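PDB 1UWW: endoglucanase from Bacillus akibai, which hydrolyses internal beta-1,4-glucosidic linkages of cellulose and related glucans, and is represented here by its family 28 module that binds non-crystalline cellulose. Local coordinates for residues W30-S36 against A71-F76; A52-G58 against F177-V183. One frame throughout, in Å; residues are numbered along the deposited sequence.

Contact 1: residues W30-S36 against A71-F76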
loop_
_atom_site.group_PDB
_atom_site.type_symbol
_atom_site.label_atom_id
_atom_site.label_comp_id
_atom_site.label_asym_id
_atom_site.label_seq_id
_atom_site.Cartn_x
_atom_site.Cartn_y
_atom_site.Cartn_z
ATOM N N TRP A 30 -2.218 6.080 22.971
ATOM C CA TRP A 30 -1.505 6.274 21.697
ATOM C C TRP A 30 -0.183 6.996 21.908
ATOM O O TRP A 30 -0.106 7.966 22.669
ATOM C CB TRP A 30 -2.393 7.053 20.723
ATOM C CG TRP A 30 -3.531 6.234 20.220
ATOM C CD1 TRP A 30 -4.760 6.062 20.789
ATOM C CD2 TRP A 30 -3.515 5.421 19.048
ATOM N NE1 TRP A 30 -5.509 5.205 20.026
ATOM C CE2 TRP A 30 -4.759 4.773 18.967
ATOM C CE3 TRP A 30 -2.547 5.135 18.078
ATOM C CZ2 TRP A 30 -5.076 3.888 17.937
ATOM C CZ3 TRP A 30 -2.856 4.262 17.059
ATOM C CH2 TRP A 30 -4.121 3.646 16.992
ATOM N N ASP A 31 0.834 6.574 21.182
ATOM C CA ASP A 31 2.167 7.137 21.291
ATOM C C ASP A 31 2.887 6.946 19.967
ATOM O O ASP A 31 2.350 6.335 19.034
ATOM C CB ASP A 31 2.925 6.409 22.396
ATOM C CG ASP A 31 3.971 7.251 23.069
ATOM O OD1 ASP A 31 4.329 8.337 22.573
ATOM O OD2 ASP A 31 4.474 6.888 24.172
ATOM N N TRP A 32 4.092 7.472 19.867
ATOM C CA TRP A 32 4.944 7.217 18.711
ATOM C C TRP A 32 5.566 5.828 18.793
ATOM O O TRP A 32 6.083 5.430 19.850
ATOM C CB TRP A 32 6.058 8.249 18.603
ATOM C CG TRP A 32 5.602 9.614 18.278
ATOM C CD1 TRP A 32 5.819 10.751 19.009
ATOM C CD2 TRP A 32 4.840 10.040 17.122
ATOM N NE1 TRP A 32 5.252 11.839 18.394
ATOM C CE2 TRP A 32 4.643 11.432 17.228
ATOM C CE3 TRP A 32 4.335 9.382 15.989
ATOM C CZ2 TRP A 32 3.983 12.169 16.257
ATOM C CZ3 TRP A 32 3.659 10.123 15.045
ATOM C CH2 TRP A 32 3.499 11.504 15.181
ATOM N N ALA A 33 5.574 5.090 17.687
ATOM C CA ALA A 33 6.402 3.894 17.575
ATOM C C ALA A 33 7.870 4.312 17.645
ATOM O O ALA A 33 8.217 5.423 17.226
ATOM C CB ALA A 33 6.111 3.157 16.279
ATOM N N GLY A 34 8.737 3.440 18.176
ATOM C CA GLY A 34 10.172 3.718 18.222
ATOM C C GLY A 34 10.763 4.021 16.846
ATOM O O GLY A 34 11.628 4.882 16.705
ATOM N N GLU A 35 10.244 3.367 15.809
ATOM C CA GLU A 35 10.717 3.613 14.441
ATOM C C GLU A 35 10.064 4.810 13.717
ATOM O O GLU A 35 10.311 5.025 12.536
ATOM C CB GLU A 35 10.541 2.348 13.590
ATOM C CG GLU A 35 11.424 1.189 14.018
ATOM C CD GLU A 35 12.890 1.404 13.656
ATOM O OE1 GLU A 35 13.202 1.558 12.445
ATOM O OE2 GLU A 35 13.741 1.422 14.576
ATOM N N SER A 36 9.211 5.582 14.399
ATOM C CA SER A 36 8.577 6.722 13.745
ATOM C C SER A 36 9.586 7.742 13.238
ATOM O O SER A 36 10.535 8.056 13.936
ATOM C CB SER A 36 7.626 7.446 14.679
ATOM O OG SER A 36 6.925 8.452 13.976
ATOM N N ALA A 71 8.116 8.628 7.742
ATOM C CA ALA A 71 6.685 8.490 8.036
ATOM C C ALA A 71 6.408 8.607 9.506
ATOM O O ALA A 71 6.989 7.848 10.288
ATOM C CB ALA A 71 6.202 7.150 7.567
ATOM N N PRO A 72 5.468 9.469 9.908
ATOM C CA PRO A 72 4.880 9.308 11.242
ATOM C C PRO A 72 4.353 7.881 11.432
ATOM O O PRO A 72 3.699 7.341 10.525
ATOM C CB PRO A 72 3.718 10.304 11.250
ATOM C CG PRO A 72 4.107 11.372 10.229
ATOM C CD PRO A 72 4.895 10.602 9.173
ATOM N N ARG A 73 4.584 7.311 12.595
ATOM C CA ARG A 73 4.155 5.966 12.922
ATOM C C ARG A 73 3.572 5.999 14.316
ATOM O O ARG A 73 4.280 6.052 15.307
ATOM C CB ARG A 73 5.316 4.990 12.878
ATOM C CG ARG A 73 5.952 4.677 11.574
ATOM C CD ARG A 73 6.692 3.349 11.636
ATOM N NE ARG A 73 7.775 3.197 10.684
ATOM C CZ ARG A 73 8.308 2.006 10.384
ATOM N NH1 ARG A 73 7.860 0.905 10.986
ATOM N NH2 ARG A 73 9.282 1.920 9.496
ATOM N N LEU A 74 2.256 5.958 14.381
ATOM C CA LEU A 74 1.549 5.849 15.659
ATOM C C LEU A 74 1.553 4.408 16.125
ATOM O O LEU A 74 1.607 3.492 15.317
ATOM C CB LEU A 74 0.101 6.287 15.526
ATOM C CG LEU A 74 -0.158 7.744 15.230
ATOM C CD1 LEU A 74 -1.655 7.971 15.067
ATOM C CD2 LEU A 74 0.323 8.606 16.375
ATOM N N ASP A 75 1.472 4.202 17.422
ATOM C CA ASP A 75 1.522 2.885 18.038
ATOM C C ASP A 75 0.531 2.853 19.194
ATOM O O ASP A 75 0.426 3.799 19.968
ATOM C CB ASP A 75 2.971 2.630 18.486
ATOM C CG ASP A 75 3.314 1.200 18.731
ATOM O OD1 ASP A 75 2.509 0.290 18.449
ATOM O OD2 ASP A 75 4.437 0.930 19.252
ATOM N N PHE A 76 -0.170 1.742 19.334
ATOM C CA PHE A 76 -1.217 1.533 20.332
ATOM C C PHE A 76 -1.084 0.123 20.895
ATOM O O PHE A 76 -1.375 -0.834 20.208
ATOM C CB PHE A 76 -2.589 1.743 19.681
ATOM C CG PHE A 76 -3.744 1.563 20.597
ATOM C CD1 PHE A 76 -4.162 2.581 21.450
ATOM C CD2 PHE A 76 -4.445 0.378 20.603
ATOM C CE1 PHE A 76 -5.277 2.411 22.254
ATOM C CE2 PHE A 76 -5.534 0.208 21.429
ATOM C CZ PHE A 76 -5.946 1.221 22.257
HETATM O O HOH W 1 5.240 2.764 21.109
#
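Asp-31 and Asp-75 face each other across two antiparallel strands and trade a pair of backbone hydrogen bonds: Asp-31 N to Asp-75 O is 3.1 Å, and Asp-75 N to Asp-31 O is 2.8 Å. Two residues on, Ala-33 N gives a straight bond (167° at the hydrogen) to Arg-73 O. Beyond that the first chain turns away in a type I turn from Ala-33 to Ser-36, yet the link is kept up by a side chain. With chi1 at -174°, the hydroxyl of Ser-36 swings away from its own N, and OG takes the N-H of Arg-73 at 2.9 Å; the same OG is also bonded to Val-38 O.

Aromatic packing dominates the Trp-30 end. The Phe-76 ring forms an offset stack on the five-membered ring of Trp-30, planes 30° apart, while Phe-76 CB sits 3.5 Å above the centroid of the six-membered ring, a CH-pi contact almost on the normal. Leu-74 CB meets this indole at its edge, and Ser-20 binds its NE1.

In the beta-sandwich of this carbohydrate-binding module, strand 30-32 is one of the two edge strands of the five-stranded sheet, and 73-77 joins it to 165-173. The indole of Trp-32 lies on the side facing the other sheet, its CZ3 3.8 Å from Pro-72 CB and 3.9 Å from Leu-74 CD2.

Polar and charged groups gather on the other side. A water donates to both Trp-32 O and Asp-75 OD2, an oxygen that Trp-77 NE1 also binds, and Asn-165 ND2 hydrogen-bonds to OD1. Glu-35 CB lies over the centre of the Arg-73 guanidinium, 3.9 Å from CZ.

Contact 2: residues A52-G58 against F177-V183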
loop_
_atom_site.group_PDB
_atom_site.type_symbol
_atom_site.label_atom_id
_atom_site.label_comp_id
_atom_site.label_asym_id
_atom_site.label_seq_id
_atom_site.Cartn_x
_atom_site.Cartn_y
_atom_site.Cartn_z
ATOM N N ALA A 52 -9.433 15.469 19.112
ATOM C CA ALA A 52 -8.718 14.518 18.276
ATOM C C ALA A 52 -7.235 14.486 18.660
ATOM O O ALA A 52 -6.689 15.464 19.136
ATOM C CB ALA A 52 -8.873 14.926 16.852
ATOM N N LEU A 53 -6.580 13.358 18.440
ATOM C CA LEU A 53 -5.129 13.218 18.581
ATOM C C LEU A 53 -4.480 13.993 17.418
ATOM O O LEU A 53 -4.858 13.805 16.272
ATOM C CB LEU A 53 -4.757 11.751 18.489
ATOM C CG LEU A 53 -3.283 11.399 18.688
ATOM C CD1 LEU A 53 -2.837 11.681 20.106
ATOM C CD2 LEU A 53 -3.031 9.950 18.310
ATOM N N SER A 54 -3.476 14.823 17.692
ATOM C CA SER A 54 -2.930 15.750 16.693
ATOM C C SER A 54 -1.428 15.939 16.789
ATOM O O SER A 54 -0.851 15.861 17.868
ATOM C CB SER A 54 -3.683 17.087 16.820
ATOM O OG SER A 54 -3.382 17.997 15.795
ATOM N N TRP A 55 -0.810 16.145 15.633
ATOM C CA TRP A 55 0.597 16.553 15.568
ATOM C C TRP A 55 0.761 17.383 14.305
ATOM O O TRP A 55 -0.072 17.362 13.420
ATOM C CB TRP A 55 1.535 15.334 15.621
ATOM C CG TRP A 55 1.455 14.418 14.441
ATOM C CD1 TRP A 55 2.310 14.397 13.379
ATOM C CD2 TRP A 55 0.494 13.361 14.204
ATOM N NE1 TRP A 55 1.926 13.419 12.491
ATOM C CE2 TRP A 55 0.829 12.761 12.978
ATOM C CE3 TRP A 55 -0.621 12.880 14.896
ATOM C CZ2 TRP A 55 0.107 11.685 12.442
ATOM C CZ3 TRP A 55 -1.347 11.816 14.345
ATOM C CH2 TRP A 55 -0.975 11.244 13.140
ATOM N N GLU A 56 1.880 18.086 14.196
ATOM C CA GLU A 56 2.221 18.801 12.982
ATOM C C GLU A 56 3.629 18.453 12.533
ATOM O O GLU A 56 4.495 18.121 13.332
ATOM C CB GLU A 56 1.972 20.301 13.076
ATOM C CG GLU A 56 2.650 21.087 14.132
ATOM C CD GLU A 56 2.329 22.594 13.976
ATOM O OE1 GLU A 56 1.281 22.985 13.371
ATOM O OE2 GLU A 56 3.127 23.388 14.453
ATOM N N PHE A 57 3.819 18.482 11.236
ATOM C CA PHE A 57 5.084 18.085 10.633
ATOM C C PHE A 57 5.046 18.433 9.159
ATOM O O PHE A 57 4.018 18.764 8.610
ATOM C CB PHE A 57 5.336 16.570 10.797
ATOM C CG PHE A 57 4.513 15.721 9.855
ATOM C CD1 PHE A 57 3.137 15.541 10.041
ATOM C CD2 PHE A 57 5.087 15.166 8.717
ATOM C CE1 PHE A 57 2.405 14.794 9.140
ATOM C CE2 PHE A 57 4.321 14.464 7.829
ATOM C CZ PHE A 57 3.000 14.282 8.050
ATOM N N GLY A 58 6.206 18.345 8.513
ATOM C CA GLY A 58 6.271 18.333 7.071
ATOM C C GLY A 58 7.292 17.335 6.603
ATOM O O GLY A 58 8.337 17.211 7.226
ATOM N N PHE A 177 3.674 17.856 1.581
ATOM C CA PHE A 177 2.808 18.152 2.697
ATOM C C PHE A 177 3.555 18.741 3.898
ATOM O O PHE A 177 4.575 18.217 4.350
ATOM C CB PHE A 177 2.052 16.884 3.182
ATOM C CG PHE A 177 1.180 17.181 4.371
ATOM C CD1 PHE A 177 -0.065 17.750 4.213
ATOM C CD2 PHE A 177 1.639 16.982 5.645
ATOM C CE1 PHE A 177 -0.848 18.087 5.309
ATOM C CE2 PHE A 177 0.861 17.328 6.748
ATOM C CZ PHE A 177 -0.368 17.864 6.580
ATOM N N ALA A 178 2.993 19.831 4.449
ATOM C CA ALA A 178 3.367 20.334 5.756
ATOM C C ALA A 178 2.116 20.922 6.402
ATOM O O ALA A 178 1.358 21.606 5.731
ATOM C CB ALA A 178 4.440 21.425 5.626
ATOM N N GLY A 179 1.907 20.635 7.672
ATOM C CA GLY A 179 0.732 21.127 8.378
ATOM C C GLY A 179 0.382 20.263 9.545
ATOM O O GLY A 179 1.201 19.509 10.034
ATOM N N ARG A 180 -0.845 20.445 10.036
ATOM C CA ARG A 180 -1.330 19.728 11.212
ATOM C C ARG A 180 -2.307 18.652 10.763
ATOM O O ARG A 180 -3.057 18.864 9.817
ATOM C CB ARG A 180 -1.970 20.709 12.196
ATOM C CG ARG A 180 -2.468 20.040 13.453
ATOM C CD ARG A 180 -2.819 21.003 14.562
ATOM N NE ARG A 180 -1.638 21.559 15.208
ATOM C CZ ARG A 180 -0.871 20.916 16.071
ATOM N NH1 ARG A 180 -1.151 19.688 16.481
ATOM N NH2 ARG A 180 0.205 21.506 16.588
ATOM N N VAL A 181 -2.222 17.494 11.413
ATOM C CA VAL A 181 -3.135 16.394 11.141
ATOM C C VAL A 181 -3.790 15.995 12.460
ATOM O O VAL A 181 -3.322 16.289 13.563
ATOM C CB VAL A 181 -2.481 15.207 10.428
ATOM C CG1 VAL A 181 -1.838 15.638 9.110
ATOM C CG2 VAL A 181 -1.513 14.498 11.299
ATOM N N PHE A 182 -4.919 15.314 12.317
ATOM C CA PHE A 182 -5.798 14.970 13.443
ATOM C C PHE A 182 -6.381 13.572 13.190
ATOM O O PHE A 182 -6.829 13.274 12.079
ATOM C CB PHE A 182 -6.978 15.938 13.575
ATOM C CG PHE A 182 -6.617 17.419 13.579
ATOM C CD1 PHE A 182 -6.322 18.103 12.382
ATOM C CD2 PHE A 182 -6.652 18.129 14.756
ATOM C CE1 PHE A 182 -6.034 19.453 12.385
ATOM C CE2 PHE A 182 -6.374 19.517 14.762
ATOM C CZ PHE A 182 -6.085 20.160 13.591
ATOM N N VAL A 183 -6.423 12.756 14.234
ATOM C CA VAL A 183 -7.006 11.405 14.204
ATOM C C VAL A 183 -8.078 11.310 15.286
ATOM O O VAL A 183 -7.842 11.653 16.437
ATOM C CB VAL A 183 -5.883 10.379 14.494
ATOM C CG1 VAL A 183 -6.421 8.976 14.791
ATOM C CG2 VAL A 183 -4.860 10.355 13.360
HETATM O O HOH W 2 0.509 18.745 18.698
HETATM O O HOH W 3 0.892 24.536 16.301
#
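Segments 52-58 and 177-183 run antiparallel with their short strand axes 4.4 Å apart at closest approach, paired in register from Leu-53 with Val-183 to Gly-58 with Ala-178 through backbone bonds at every second pair. The straightest is Val-181 N to Trp-55 O, 2.9 Å at 173°.

On the face carrying Ser-54, Glu-56, Arg-180 and Phe-182, the serine hydroxyl links the arginine to the backbone of its own strand. OG donates to Val-181 O at 2.8 Å and accepts from Arg-180 NH1 at 2.9 Å, the oxygen lying in the guanidinium plane. Val-181 O thus receives two donors, Ser-54 OG and Trp-55 N, from opposite faces of its carbonyl plane. A bend at chi3 (-75°) folds the arginine back across the neighbouring strand, where Glu-56 CG packs over a face of its guanidinium; the salt bridge from Glu-56 OE1 to Arg-180 NH2 is long, 3.7 Å. Ser-54 OG also rests above one face of the Phe-182 ring.

These are neighbouring strands in the six-stranded sheet of the module's beta-sandwich, and the opposite face, with Leu-53, Trp-55, Val-181 and Val-183, looks into the hydrophobic interior. There Val-181 CG2 sits over the indole of Trp-55, 3.5 Å from the centroid of the six-membered ring, and Val-183 CG2 reaches CZ3 of the same ring at 3.9 Å. Phe-57, on the same face, lies at the partly exposed end; toward the corner at Gly-179 its ring and that of Phe-177 meet obliquely, planes at 47°, with Phe-57 CE1 3.8 Å from Phe-177 CE2.

How the contacts relate
Contact 1 belongs to the five-stranded sheet and contact 2 to the six-stranded one, and the two touch through the core between them. Trp-32 meets Trp-55 edge-to-face, Pro-72 packs on Trp-55 and Phe-57, and Trp-30 reaches Leu-53. Strands 50-58 and 73-77 are consecutive in the chain, so it crosses from one sheet to the other between the contacts. Contact 1 is the more buried, although its turn at Gly-34 and Glu-35 is exposed; contact 2 is partly buried, with Glu-56 and Gly-58 exposed. Contact 1 has an offset aromatic stack and aspartate carboxylates without direct bonds across the strands; in contact 2 arginine, serine and glutamate meet on one face, aliphatic and aromatic groups on the other.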